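Probable branched-chain amino acid ABC transporter, amino acid binding protein (PDB 3LKB) probably captures branched-chain amino acids such as valine outside the cell membrane and delivers them to an ABC transporter. Local coordinates at residues R65-A70 with P77-Y82; V47-V52 with I296-I301; Q89-I94 with I108-P113; E32-W37 with N289-A294; R302-R307 with N313-Q318. The protein carries 2 engineered substitutions. One frame throughout, in Å; residues are numbered along the deposited sequence.

Interaction 1: R65-A70 with P77-Y82; sequences RFFEEA and PVFLSY. With VAL (valine), chain C.
A single pair of aromatic rings, Phe67 and Phe79, makes the whole direct contact between 65-70 and 77-82, stacked face to face with a clear tilt and offset. They belong to a beta-alpha-beta unit of the N-terminal lobe of this periplasmic-binding-protein fold, in which helix 60-72 links strand 47-55 to strand 79-81 and covers one face of the sheet. The rings form an offset stack with planes at 25° and centroids 4.5 Å apart. Phe67 comes over the Phe79 face with one side of its ring, CD1 standing 3.6 Å above the plane near its centre; the closest pair is Phe67 CE1 and Phe79 CD2 at 3.5 Å. Ser81 CB lies against the other face of Phe79, toward its rim. Both phenylalanines hold CG opposite their own backbone N (chi1 180° and 175°), which sends each ring out to meet the other. Large flat apolar groups suit this buried seam, and Leu90, Leu93 and Ile94 of helix 84-97 also pack against them. Replacing Phe79 by an alanine removes the flat partner and would probably open a gap beneath Phe67 CD1 and CE1, setting that ring free to shift. Beyond the strand the chain enters the ligand pocket at Tyr82, whose ring offers a face to the bound amino acid: the carboxyl carbon C of valine sits 3.9 Å above the plane, over the centre of the Tyr82 ring.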
# COMPACT_ATOMS: atom_id res chain seq x y z
N ARG A 65 19.20 -3.77 6.76
CA ARG A 65 20.05 -3.20 5.74
C ARG A 65 19.79 -1.71 5.73
O ARG A 65 20.72 -0.93 5.72
CB ARG A 65 19.83 -3.85 4.38
CG ARG A 65 20.72 -3.31 3.21
CD ARG A 65 19.93 -2.47 2.14
NE ARG A 65 18.85 -3.26 1.52
CZ ARG A 65 18.90 -3.80 0.30
NH1 ARG A 65 19.97 -3.61 -0.46
NH2 ARG A 65 17.88 -4.53 -0.17
N PHE A 66 18.53 -1.31 5.79
CA PHE A 66 18.22 0.13 5.75
C PHE A 66 18.73 0.89 6.97
O PHE A 66 19.16 2.03 6.86
CB PHE A 66 16.74 0.36 5.61
CG PHE A 66 16.17 -0.09 4.30
CD1 PHE A 66 16.97 -0.10 3.14
CD2 PHE A 66 14.81 -0.48 4.20
CE1 PHE A 66 16.44 -0.53 1.93
CE2 PHE A 66 14.26 -0.89 3.00
CZ PHE A 66 15.05 -0.93 1.85
N PHE A 67 18.73 0.24 8.12
CA PHE A 67 19.23 0.81 9.33
C PHE A 67 20.74 0.97 9.30
O PHE A 67 21.27 2.01 9.73
CB PHE A 67 18.85 -0.08 10.49
CG PHE A 67 19.32 0.42 11.82
CD1 PHE A 67 18.96 1.69 12.29
CD2 PHE A 67 20.11 -0.38 12.61
CE1 PHE A 67 19.38 2.15 13.51
CE2 PHE A 67 20.54 0.06 13.87
CZ PHE A 67 20.18 1.32 14.33
N GLU A 68 21.43 -0.06 8.80
CA GLU A 68 22.90 0.01 8.70
C GLU A 68 23.35 1.12 7.77
O GLU A 68 24.24 1.87 8.15
CB GLU A 68 23.54 -1.32 8.34
CG GLU A 68 23.52 -2.27 9.51
CD GLU A 68 23.76 -3.73 9.12
OE1 GLU A 68 23.63 -4.12 7.92
OE2 GLU A 68 24.08 -4.51 10.06
N GLU A 69 22.70 1.22 6.61
CA GLU A 69 22.93 2.30 5.65
C GLU A 69 22.68 3.62 6.34
O GLU A 69 23.54 4.49 6.28
CB GLU A 69 22.05 2.20 4.41
CG GLU A 69 21.88 3.54 3.63
CD GLU A 69 20.63 3.60 2.72
OE1 GLU A 69 19.48 3.45 3.23
OE2 GLU A 69 20.81 3.80 1.50
N ALA A 70 21.54 3.75 7.00
CA ALA A 70 21.18 4.98 7.67
C ALA A 70 22.13 5.35 8.83
O ALA A 70 22.28 6.53 9.12
CB ALA A 70 19.74 4.94 8.16
N PRO A 77 20.89 10.56 14.36
CA PRO A 77 20.86 10.71 15.80
C PRO A 77 19.65 10.05 16.50
O PRO A 77 19.63 9.97 17.74
CB PRO A 77 20.80 12.25 15.96
CG PRO A 77 20.01 12.69 14.75
CD PRO A 77 20.41 11.77 13.66
N VAL A 78 18.68 9.58 15.70
CA VAL A 78 17.43 8.89 16.13
C VAL A 78 17.00 7.93 15.02
O VAL A 78 17.32 8.18 13.86
CB VAL A 78 16.18 9.84 16.26
CG1 VAL A 78 15.07 9.22 17.20
CG2 VAL A 78 16.56 11.19 16.73
N PHE A 79 16.23 6.91 15.37
CA PHE A 79 15.73 5.88 14.46
C PHE A 79 14.24 5.81 14.77
O PHE A 79 13.87 5.53 15.91
CB PHE A 79 16.37 4.55 14.84
CG PHE A 79 15.87 3.32 14.07
CD1 PHE A 79 15.26 3.42 12.81
CD2 PHE A 79 16.07 2.04 14.60
CE1 PHE A 79 14.84 2.28 12.10
CE2 PHE A 79 15.68 0.89 13.91
CZ PHE A 79 15.03 1.02 12.64
N LEU A 80 13.42 6.13 13.77
CA LEU A 80 11.98 5.90 13.78
C LEU A 80 11.76 4.51 13.18
O LEU A 80 12.09 4.26 12.01
CB LEU A 80 11.27 6.98 12.96
CG LEU A 80 11.39 8.41 13.49
CD1 LEU A 80 10.79 9.44 12.58
CD2 LEU A 80 10.73 8.52 14.81
N SER A 81 11.30 3.56 14.00
CA SER A 81 11.21 2.19 13.52
C SER A 81 9.77 1.74 13.51
O SER A 81 8.86 2.51 13.85
CB SER A 81 12.03 1.23 14.40
OG SER A 81 11.50 1.20 15.69
N TYR A 82 9.58 0.47 13.14
CA TYR A 82 8.24 -0.03 12.86
C TYR A 82 7.95 -1.37 13.49
O TYR A 82 7.40 -1.39 14.60
CB TYR A 82 8.02 -0.06 11.37
CG TYR A 82 6.62 -0.43 10.96
CD1 TYR A 82 5.57 0.44 11.20
CD2 TYR A 82 6.36 -1.64 10.29
CE1 TYR A 82 4.28 0.14 10.82
CE2 TYR A 82 5.06 -1.97 9.91
CZ TYR A 82 4.03 -1.05 10.19
OH TYR A 82 2.73 -1.31 9.80
N VAL C . 2.20 -3.69 13.07
CA VAL C . 3.03 -3.30 14.28
C VAL C . 4.03 -2.23 14.02
O VAL C . 3.64 -1.11 14.26
CB VAL C . 3.82 -4.45 14.87
CG1 VAL C . 4.87 -4.91 13.97
CG2 VAL C . 4.41 -3.99 16.05

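Interaction 2: V47-V52 with I296-I301; sequences VVFNCV and IAVEAI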
# COMPACT_ATOMS: atom_id res chain seq x y z
N VAL A 47 18.43 23.99 10.93
CA VAL A 47 18.48 22.59 10.54
C VAL A 47 17.56 22.32 9.35
O VAL A 47 16.36 22.63 9.39
CB VAL A 47 18.04 21.69 11.70
CG1 VAL A 47 17.82 20.25 11.24
CG2 VAL A 47 19.04 21.74 12.80
N VAL A 48 18.08 21.75 8.27
CA VAL A 48 17.13 21.22 7.27
C VAL A 48 17.06 19.71 7.39
O VAL A 48 18.10 19.03 7.45
CB VAL A 48 17.31 21.78 5.81
CG1 VAL A 48 18.12 23.06 5.83
CG2 VAL A 48 17.96 20.79 4.87
N PHE A 49 15.84 19.19 7.53
CA PHE A 49 15.68 17.75 7.64
C PHE A 49 15.74 17.11 6.26
O PHE A 49 15.06 17.52 5.32
CB PHE A 49 14.40 17.34 8.39
CG PHE A 49 14.43 17.70 9.86
CD1 PHE A 49 15.04 16.86 10.79
CD2 PHE A 49 13.86 18.89 10.31
CE1 PHE A 49 15.07 17.19 12.14
CE2 PHE A 49 13.88 19.23 11.67
CZ PHE A 49 14.49 18.39 12.59
N ASN A 50 16.61 16.12 6.16
CA ASN A 50 16.59 15.19 5.07
C ASN A 50 15.66 14.00 5.49
O ASN A 50 15.91 13.24 6.45
CB ASN A 50 18.02 14.75 4.79
CG ASN A 50 18.11 13.74 3.70
OD1 ASN A 50 17.45 13.90 2.70
ND2 ASN A 50 18.92 12.69 3.88
N CYS A 51 14.56 13.88 4.76
CA CYS A 51 13.53 12.94 5.13
C CYS A 51 13.70 11.61 4.40
O CYS A 51 13.52 11.56 3.21
CB CYS A 51 12.18 13.49 4.75
SG CYS A 51 10.94 12.23 5.20
N VAL A 52 14.05 10.56 5.11
CA VAL A 52 14.24 9.29 4.48
C VAL A 52 13.23 8.28 5.03
O VAL A 52 13.28 7.89 6.21
CB VAL A 52 15.66 8.82 4.60
CG1 VAL A 52 15.80 7.47 3.96
CG2 VAL A 52 16.60 9.87 3.94
N ILE A 296 7.80 13.73 18.18
CA ILE A 296 8.67 13.48 19.31
C ILE A 296 10.15 13.67 18.90
O ILE A 296 10.88 14.45 19.55
CB ILE A 296 8.43 12.13 19.99
CG1 ILE A 296 7.00 12.08 20.53
CG2 ILE A 296 9.47 11.89 21.16
CD1 ILE A 296 6.58 10.78 21.25
N ALA A 297 10.53 13.03 17.78
CA ALA A 297 11.89 13.10 17.20
C ALA A 297 12.24 14.53 16.89
O ALA A 297 13.27 15.01 17.33
CB ALA A 297 11.99 12.26 15.94
N VAL A 298 11.39 15.21 16.15
CA VAL A 298 11.68 16.57 15.84
C VAL A 298 11.74 17.41 17.14
O VAL A 298 12.61 18.28 17.30
CB VAL A 298 10.71 17.15 14.81
CG1 VAL A 298 10.92 18.70 14.68
CG2 VAL A 298 10.90 16.43 13.48
N GLU A 299 10.87 17.17 18.10
CA GLU A 299 11.03 17.99 19.32
C GLU A 299 12.32 17.68 20.10
O GLU A 299 12.89 18.56 20.70
CB GLU A 299 9.77 17.93 20.20
CG GLU A 299 9.90 18.54 21.63
CD GLU A 299 9.93 20.06 21.66
OE1 GLU A 299 9.85 20.66 20.58
OE2 GLU A 299 10.02 20.67 22.78
N ALA A 300 12.80 16.45 20.11
CA ALA A 300 14.04 16.16 20.83
C ALA A 300 15.26 16.75 20.11
O ALA A 300 16.19 17.22 20.79
CB ALA A 300 14.22 14.69 21.05
N ILE A 301 15.29 16.74 18.79
CA ILE A 301 16.30 17.43 17.98
C ILE A 301 16.35 18.94 18.28
O ILE A 301 17.39 19.51 18.38
CB ILE A 301 16.14 17.19 16.42
CG1 ILE A 301 16.40 15.76 15.98
CG2 ILE A 301 16.95 18.10 15.64
CD1 ILE A 301 16.52 14.90 17.02
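The Phe49 ring is held between two valines, one on each face. Val47 CG1 lies 4.0 Å above the centre of one face, supplied by the same strand, while Val298 CG2, from helix 285-308, lies over the rim of the opposite face. Such packing of a helix on a parallel sheet is the basic construction of the alpha/beta lobes of periplasmic binding proteins, and here a helix from late in the chain returns to cover a strand near its start. The end of the ring does the touching across the contact: Phe49 CZ comes within 4.1 Å of Val298 CG1, and Ile301 CG2 approaches Phe49 CZ at 3.9 Å on an oblique line. Phe49 and Ile301 run past each other in opposite directions. The phenylalanine has its CG opposite the carbonyl carbon (chi1 -68°), which points the ring from the strand toward helix 285-308. Val298 and Ile301, three residues apart and so nearly one turn, present branched methyl groups that fit round the ring tip, a job for which beta-branched residues are well suited. Strand alternation puts Val47 and Phe49 on the helix side together. Cys35 and Ala38 of helix 21-41 also pack on the ring, burying it further. The backbone at this point is tied to that same helix, for Phe49 N is hydrogen-bonded to Asn39 OD1.

Interaction 3: Q89-I94 with I108-P113; sequences QLKPLI and IELIDP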
# COMPACT_ATOMS: atom_id res chain seq x y z
N GLN A 89 14.99 -7.86 16.93
CA GLN A 89 16.19 -8.31 16.30
C GLN A 89 17.30 -7.26 16.38
O GLN A 89 18.44 -7.59 16.60
CB GLN A 89 15.85 -8.57 14.82
CG GLN A 89 16.46 -9.77 14.31
CD GLN A 89 16.07 -10.14 12.87
OE1 GLN A 89 16.51 -9.49 11.90
NE2 GLN A 89 15.31 -11.24 12.74
N LEU A 90 16.97 -5.99 16.16
CA LEU A 90 17.93 -4.88 16.28
C LEU A 90 18.27 -4.37 17.68
O LEU A 90 19.17 -3.53 17.79
CB LEU A 90 17.39 -3.66 15.51
CG LEU A 90 16.96 -4.08 14.11
CD1 LEU A 90 16.41 -2.89 13.47
CD2 LEU A 90 18.18 -4.54 13.39
N LYS A 91 17.55 -4.81 18.72
CA LYS A 91 17.84 -4.32 20.10
C LYS A 91 19.35 -4.37 20.46
O LYS A 91 19.92 -3.35 20.87
CB LYS A 91 17.00 -5.05 21.17
CG LYS A 91 15.56 -4.56 21.37
CD LYS A 91 14.83 -5.39 22.45
CE LYS A 91 15.04 -4.77 23.88
NZ LYS A 91 14.40 -5.57 24.98
N PRO A 92 20.02 -5.54 20.28
CA PRO A 92 21.48 -5.55 20.63
C PRO A 92 22.29 -4.46 19.92
O PRO A 92 23.18 -3.85 20.52
CB PRO A 92 21.94 -6.95 20.14
CG PRO A 92 20.70 -7.80 20.28
CD PRO A 92 19.54 -6.87 19.87
N LEU A 93 22.00 -4.23 18.64
CA LEU A 93 22.72 -3.26 17.86
C LEU A 93 22.32 -1.82 18.25
O LEU A 93 23.18 -0.92 18.33
CB LEU A 93 22.46 -3.53 16.39
CG LEU A 93 23.20 -2.73 15.33
CD1 LEU A 93 24.72 -2.86 15.53
CD2 LEU A 93 22.76 -3.32 13.98
N ILE A 94 21.03 -1.61 18.52
CA ILE A 94 20.59 -0.28 18.98
C ILE A 94 21.31 0.14 20.26
O ILE A 94 21.81 1.24 20.37
CB ILE A 94 19.05 -0.23 19.18
CG1 ILE A 94 18.33 -0.48 17.83
CG2 ILE A 94 18.64 1.11 19.83
CD1 ILE A 94 16.87 -0.41 17.83
N ILE A 108 5.77 -4.27 24.80
CA ILE A 108 6.46 -3.90 26.05
C ILE A 108 7.89 -4.49 26.19
O ILE A 108 8.81 -3.86 26.80
CB ILE A 108 5.62 -4.28 27.25
CG1 ILE A 108 6.16 -3.59 28.48
CG2 ILE A 108 5.54 -5.83 27.41
CD1 ILE A 108 5.93 -2.06 28.51
N GLU A 109 8.07 -5.66 25.61
CA GLU A 109 9.35 -6.36 25.62
C GLU A 109 10.50 -5.49 25.07
O GLU A 109 11.68 -5.67 25.44
CB GLU A 109 9.19 -7.70 24.84
CG GLU A 109 10.44 -8.60 24.78
CD GLU A 109 11.03 -8.90 26.17
OE1 GLU A 109 10.24 -9.04 27.16
OE2 GLU A 109 12.28 -9.01 26.26
N LEU A 110 10.16 -4.54 24.21
CA LEU A 110 11.15 -3.64 23.64
C LEU A 110 11.83 -2.76 24.67
O LEU A 110 12.99 -2.44 24.48
CB LEU A 110 10.53 -2.75 22.56
CG LEU A 110 9.92 -3.45 21.34
CD1 LEU A 110 9.46 -2.43 20.28
CD2 LEU A 110 10.86 -4.52 20.76
N ILE A 111 11.11 -2.35 25.72
CA ILE A 111 11.69 -1.50 26.76
C ILE A 111 12.04 -2.31 28.03
O ILE A 111 12.34 -1.73 29.06
CB ILE A 111 10.85 -0.22 27.07
CG1 ILE A 111 9.38 -0.52 27.27
CG2 ILE A 111 10.89 0.75 25.88
CD1 ILE A 111 8.91 -0.51 28.63
N ASP A 112 11.99 -3.64 27.94
CA ASP A 112 12.42 -4.54 29.02
C ASP A 112 13.84 -5.00 28.76
O ASP A 112 14.27 -4.99 27.63
CB ASP A 112 11.51 -5.75 29.12
CG ASP A 112 10.18 -5.45 29.81
OD1 ASP A 112 9.95 -4.32 30.34
OD2 ASP A 112 9.34 -6.37 29.79
N PRO A 113 14.60 -5.32 29.83
CA PRO A 113 16.01 -5.70 29.74
C PRO A 113 16.16 -7.03 29.06
O PRO A 113 15.21 -7.82 29.07
CB PRO A 113 16.44 -5.84 31.20
CG PRO A 113 15.17 -5.79 31.99
CD PRO A 113 14.21 -5.00 31.22
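Lys91 reaches from helix 84-97 across to the 108-113 segment and plants its ammonium group among backbone carbonyls. The side chain leaves with CG opposite the carbonyl carbon and is bent at chi3 (89°), a turn that passes CE close by Leu110 O at 3.2 Å before NZ arrives. There NZ bonds to two oxygens: Asp112 O at 2.7 Å, with the donor tilted 18° from the carbonyl plane, and Glu109 O at 2.8 Å, approached in the carbonyl plane at a C=O...N angle of 151°. Pro114 O, just beyond the segment, is a third acceptor. The Glu109 carboxylate comes alongside, its OE2 4.2 Å from Lys91 NZ, too far for a salt bridge but near enough that it may steady the positive charge. The long aliphatic part of a lysine is what spans the interval, lying beside Leu110. A methionine in its place lacks the ammonium group, and the carbonyls of Glu109, Asp112 and Pro114 would probably lose their shared donor, freeing the loop to move. Thus a lysine ammonium gathers several backbone carbonyls of a loop with helix-like turns, fastening to helix 84-97 the connection that follows the pocket residues Ala104 and Ser105 in this binding-protein lobe.

Interaction 4: E32-W37 with N289-A294; sequences EDYCKW and NGMLAA. Engineered in segment 289-294: Ala293 (natural residue Val).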
# COMPACT_ATOMS: atom_id res chain seq x y z
N GLU A 32 6.83 11.47 6.77
CA GLU A 32 7.33 12.23 5.66
C GLU A 32 6.70 13.61 5.69
O GLU A 32 7.39 14.60 5.53
CB GLU A 32 7.01 11.55 4.34
CG GLU A 32 7.64 12.26 3.18
CD GLU A 32 7.60 11.47 1.88
OE1 GLU A 32 7.80 10.21 1.90
OE2 GLU A 32 7.37 12.12 0.83
N ASP A 33 5.39 13.67 5.91
CA ASP A 33 4.68 14.95 5.94
C ASP A 33 5.12 15.92 7.05
O ASP A 33 5.34 17.11 6.80
CB ASP A 33 3.15 14.74 5.98
CG ASP A 33 2.64 14.21 4.67
OD1 ASP A 33 3.49 14.14 3.75
OD2 ASP A 33 1.45 13.82 4.55
N TYR A 34 5.26 15.38 8.23
CA TYR A 34 5.65 16.18 9.37
C TYR A 34 7.05 16.74 9.18
O TYR A 34 7.32 17.91 9.48
CB TYR A 34 5.60 15.32 10.62
CG TYR A 34 5.67 16.21 11.82
CD1 TYR A 34 4.55 16.88 12.20
CD2 TYR A 34 6.87 16.34 12.49
CE1 TYR A 34 4.59 17.74 13.27
CE2 TYR A 34 6.92 17.21 13.56
CZ TYR A 34 5.80 17.89 13.93
OH TYR A 34 5.86 18.77 14.97
N CYS A 35 7.94 15.88 8.68
CA CYS A 35 9.30 16.27 8.43
C CYS A 35 9.35 17.40 7.41
O CYS A 35 10.18 18.31 7.49
CB CYS A 35 10.12 15.09 7.95
SG CYS A 35 11.92 15.40 7.88
N LYS A 36 8.41 17.30 6.45
CA LYS A 36 8.24 18.28 5.38
C LYS A 36 7.79 19.60 5.97
O LYS A 36 8.31 20.67 5.65
CB LYS A 36 7.19 17.78 4.41
CG LYS A 36 7.40 18.26 2.98
CD LYS A 36 7.37 17.11 1.99
CE LYS A 36 8.65 16.30 2.06
NZ LYS A 36 8.66 15.21 1.03
N TRP A 37 6.77 19.52 6.85
CA TRP A 37 6.27 20.66 7.63
C TRP A 37 7.34 21.27 8.58
O TRP A 37 7.43 22.47 8.68
CB TRP A 37 5.00 20.27 8.40
CG TRP A 37 4.19 21.43 8.94
CD1 TRP A 37 3.29 22.21 8.24
CD2 TRP A 37 4.13 21.88 10.29
NE1 TRP A 37 2.70 23.14 9.07
CE2 TRP A 37 3.21 22.96 10.33
CE3 TRP A 37 4.78 21.50 11.46
CZ2 TRP A 37 2.94 23.67 11.51
CZ3 TRP A 37 4.50 22.21 12.66
CH2 TRP A 37 3.58 23.29 12.67
N ASN A 289 -0.59 8.52 14.62
CA ASN A 289 0.46 7.72 15.26
C ASN A 289 1.86 8.05 14.72
O ASN A 289 2.77 8.36 15.48
CB ASN A 289 0.10 6.26 15.03
CG ASN A 289 0.92 5.29 15.85
OD1 ASN A 289 1.79 5.68 16.65
ND2 ASN A 289 0.65 3.98 15.64
N GLY A 290 2.02 8.04 13.40
CA GLY A 290 3.27 8.50 12.77
C GLY A 290 3.63 9.95 13.05
O GLY A 290 4.80 10.30 13.21
N MET A 291 2.62 10.80 13.13
CA MET A 291 2.88 12.21 13.35
C MET A 291 3.40 12.40 14.78
O MET A 291 4.31 13.20 15.04
CB MET A 291 1.62 13.06 13.06
CG MET A 291 1.93 14.54 12.98
SD MET A 291 0.64 15.55 12.20
CE MET A 291 0.91 14.84 10.59
N LEU A 292 2.85 11.64 15.72
CA LEU A 292 3.37 11.75 17.09
C LEU A 292 4.85 11.29 17.12
O LEU A 292 5.69 11.97 17.67
CB LEU A 292 2.48 10.96 18.08
CG LEU A 292 3.04 10.80 19.49
CD1 LEU A 292 3.11 12.18 20.16
CD2 LEU A 292 2.26 9.77 20.39
N ALA A 293 5.18 10.17 16.49
CA ALA A 293 6.54 9.67 16.51
C ALA A 293 7.47 10.69 15.87
O ALA A 293 8.52 10.99 16.45
CB ALA A 293 6.62 8.38 15.76
N ALA A 294 7.14 11.21 14.68
CA ALA A 294 8.00 12.21 14.05
C ALA A 294 8.07 13.49 14.90
O ALA A 294 9.15 14.10 15.03
CB ALA A 294 7.49 12.55 12.67
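Two helices of the N-terminal lobe of this periplasmic-binding-protein fold, 21-41 and 285-308, pack against each other through Tyr34, Met291 and Ala294, although some 250 residues separate them in sequence. Tyr34 is the central residue. With its CG opposite the backbone N (chi1 -166°) it lays its ring against the second helix, where Met291 and Ala294, three residues apart, both come from one side of the ring plane. At the CD1 rim Met291 CG is 3.6 Å from Tyr34 CD1, and at the CD2 rim Ala294 CB is 3.8 Å from Tyr34 CD2; both approach the ring obliquely. The methionine and tyrosine side chains cross at about a right angle. Met291 SD follows 5.3 Å from the ring centroid, 68° off the normal, a Met-aromatic contact. The backbones run close here, Tyr34 CA lying 6.3 Å from Met291 CA, and the short Ala294 methyl fits tightly against Tyr34 CB and CD2. Next to Tyr34, Asp33 leaves the apolar seam, and its OD2 makes a salt bridge with Arg277 and a hydrogen bond with Tyr287. Across the seam itself the contact is carried by dispersion, with the polarisable sulfur adding to it; such attraction depends on close fit rather than on exact direction, consistent with the oblique geometry of all three approaches.

Interaction 5: R302-R307 with N313-Q318; sequences RRAQER and NETVYQ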
# COMPACT_ATOMS: atom_id res chain seq x y z
N ARG A 302 15.19 19.54 18.42
CA ARG A 302 15.07 20.93 18.75
C ARG A 302 15.63 21.25 20.12
O ARG A 302 16.33 22.18 20.28
CB ARG A 302 13.63 21.44 18.61
CG ARG A 302 13.49 22.90 18.73
CD ARG A 302 12.11 23.39 18.93
NE ARG A 302 11.60 22.97 20.18
CZ ARG A 302 11.75 23.60 21.32
NH1 ARG A 302 12.38 24.74 21.40
NH2 ARG A 302 11.25 23.07 22.38
N ARG A 303 15.29 20.44 21.09
CA ARG A 303 15.82 20.58 22.41
C ARG A 303 17.31 20.32 22.47
O ARG A 303 18.02 21.03 23.09
CB ARG A 303 15.06 19.74 23.41
CG ARG A 303 13.77 20.32 23.78
CD ARG A 303 12.87 19.29 24.17
NE ARG A 303 11.53 19.70 24.44
CZ ARG A 303 10.88 19.37 25.53
NH1 ARG A 303 11.53 18.72 26.42
NH2 ARG A 303 9.65 19.70 25.70
N ALA A 304 17.77 19.33 21.76
CA ALA A 304 19.20 19.17 21.59
C ALA A 304 19.87 20.46 21.03
O ALA A 304 20.99 20.80 21.46
CB ALA A 304 19.53 17.91 20.71
N GLN A 305 19.23 21.18 20.11
CA GLN A 305 19.91 22.32 19.51
C GLN A 305 19.98 23.48 20.45
O GLN A 305 20.98 24.19 20.51
CB GLN A 305 19.24 22.80 18.24
CG GLN A 305 19.95 22.30 17.04
CD GLN A 305 20.92 23.29 16.42
OE1 GLN A 305 22.11 22.98 16.25
NE2 GLN A 305 20.41 24.45 16.02
N GLU A 306 18.88 23.68 21.16
CA GLU A 306 18.77 24.72 22.13
C GLU A 306 19.78 24.51 23.27
O GLU A 306 20.49 25.44 23.61
CB GLU A 306 17.32 24.77 22.61
CG GLU A 306 17.09 25.21 24.07
CD GLU A 306 15.91 24.45 24.73
OE1 GLU A 306 16.09 23.24 25.10
OE2 GLU A 306 14.80 25.08 24.85
N ARG A 307 19.88 23.30 23.81
CA ARG A 307 20.75 23.04 24.95
C ARG A 307 22.23 22.94 24.52
O ARG A 307 23.07 23.66 25.05
CB ARG A 307 20.31 21.80 25.74
CG ARG A 307 20.41 21.86 27.28
CD ARG A 307 19.60 20.67 27.96
NE ARG A 307 18.12 20.83 27.85
CZ ARG A 307 17.19 19.86 27.94
NH1 ARG A 307 17.52 18.59 28.16
NH2 ARG A 307 15.89 20.18 27.81
N ASN A 313 23.26 11.46 18.63
CA ASN A 313 22.55 10.44 19.38
C ASN A 313 22.60 10.71 20.88
O ASN A 313 21.64 10.40 21.62
CB ASN A 313 23.06 9.02 19.06
CG ASN A 313 24.59 8.86 19.29
OD1 ASN A 313 25.35 9.81 19.16
ND2 ASN A 313 25.01 7.67 19.64
N GLU A 314 23.71 11.26 21.34
CA GLU A 314 23.85 11.57 22.76
C GLU A 314 23.03 12.78 23.19
O GLU A 314 22.33 12.72 24.19
CB GLU A 314 25.32 11.73 23.16
CG GLU A 314 26.08 10.38 23.09
CD GLU A 314 27.60 10.57 22.93
OE1 GLU A 314 28.25 11.22 23.79
OE2 GLU A 314 28.15 10.07 21.91
N THR A 315 23.07 13.85 22.43
CA THR A 315 22.34 15.04 22.84
C THR A 315 20.85 14.82 22.72
O THR A 315 20.09 15.30 23.59
CB THR A 315 22.75 16.30 22.09
OG1 THR A 315 22.53 16.14 20.68
CG2 THR A 315 24.23 16.56 22.32
N VAL A 316 20.45 14.10 21.66
CA VAL A 316 19.05 13.76 21.45
C VAL A 316 18.54 12.85 22.56
O VAL A 316 17.43 13.05 23.06
CB VAL A 316 18.83 13.05 20.11
CG1 VAL A 316 17.54 12.25 20.12
CG2 VAL A 316 18.80 14.05 19.01
N TYR A 317 19.38 11.89 22.97
CA TYR A 317 19.10 11.07 24.14
C TYR A 317 18.78 11.95 25.38
O TYR A 317 17.73 11.74 26.04
CB TYR A 317 20.20 10.01 24.40
CG TYR A 317 20.01 9.24 25.71
CD1 TYR A 317 19.15 8.14 25.77
CD2 TYR A 317 20.67 9.61 26.87
CE1 TYR A 317 18.95 7.43 26.97
CE2 TYR A 317 20.48 8.91 28.08
CZ TYR A 317 19.59 7.83 28.11
OH TYR A 317 19.36 7.12 29.27
N GLN A 318 19.61 12.97 25.63
CA GLN A 318 19.52 13.83 26.84
C GLN A 318 18.28 14.68 26.79
O GLN A 318 17.65 14.95 27.80
CB GLN A 318 20.75 14.73 26.99
CG GLN A 318 22.08 14.02 27.30
CD GLN A 318 22.03 13.26 28.61
OE1 GLN A 318 21.38 13.70 29.57
NE2 GLN A 318 22.70 12.10 28.68
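Thr315 faces Ala304 across the junction of helices 285-308 and 313-321, and its side chain can be followed outward from the backbone. CB stands 3.9 Å from Ala304 CB, the methyl of the facing helix. From there the chain forks. CG2 is the branch opposite the carbonyl carbon, while OG1 is the one turned to Ala304. Set between its own backbone N and carbonyl carbon (chi1 59°), OG1 comes 3.5 Å from Ala304 CB, yet its polar needs are met by the turn before the helix: it is hydrogen-bonded to Thr312 N and to Arg310 O. In the same turn Thr312 OG1 is hydrogen-bonded to Glu314 N. Thr315 also packs on Phe308, near the end of the first helix. A threonine suits the place because its hydroxyl serves the backbone while its carbons serve the packing. Ala304 suits it too, for a bare methyl lets the axes of segments 302-307 and 313-318 approach to 8.2 Å; the same CB lies 4.0 Å from Val316 N. At the margin the Arg307 guanidinium turns an edge toward the Gln318 carbonyl, but NH1 stays 3.7 Å from Gln318 O, a contact without a bond. The two segments cross at 102°, almost perpendicular. Two successive helices joined by a short loop and packed crosswise in this way form an alpha-alpha corner.

Overall arrangement
The five contacts build one region, the N-terminal lobe. Interactions 2 and 4 are the nearest pair, their centres about 9 Å apart; both use helix 285-308, and Val298 CB meets Tyr34 CE2 at 4.0 Å. The same helix runs on into interaction 5. Interaction 1 borders several others: Val78 CG2 lies 3.7 Å from Ile301 CD1 of interaction 2 and 3.7 Å from Val316 CG1 of interaction 5, while Phe79 CE2 is 3.9 Å from Leu90 CD1 of interaction 3. Toward the ligand, interaction 1 contributes Tyr82 to the valine pocket, and the Leu110 side chain of interaction 3 comes within about 7 Å of the valine.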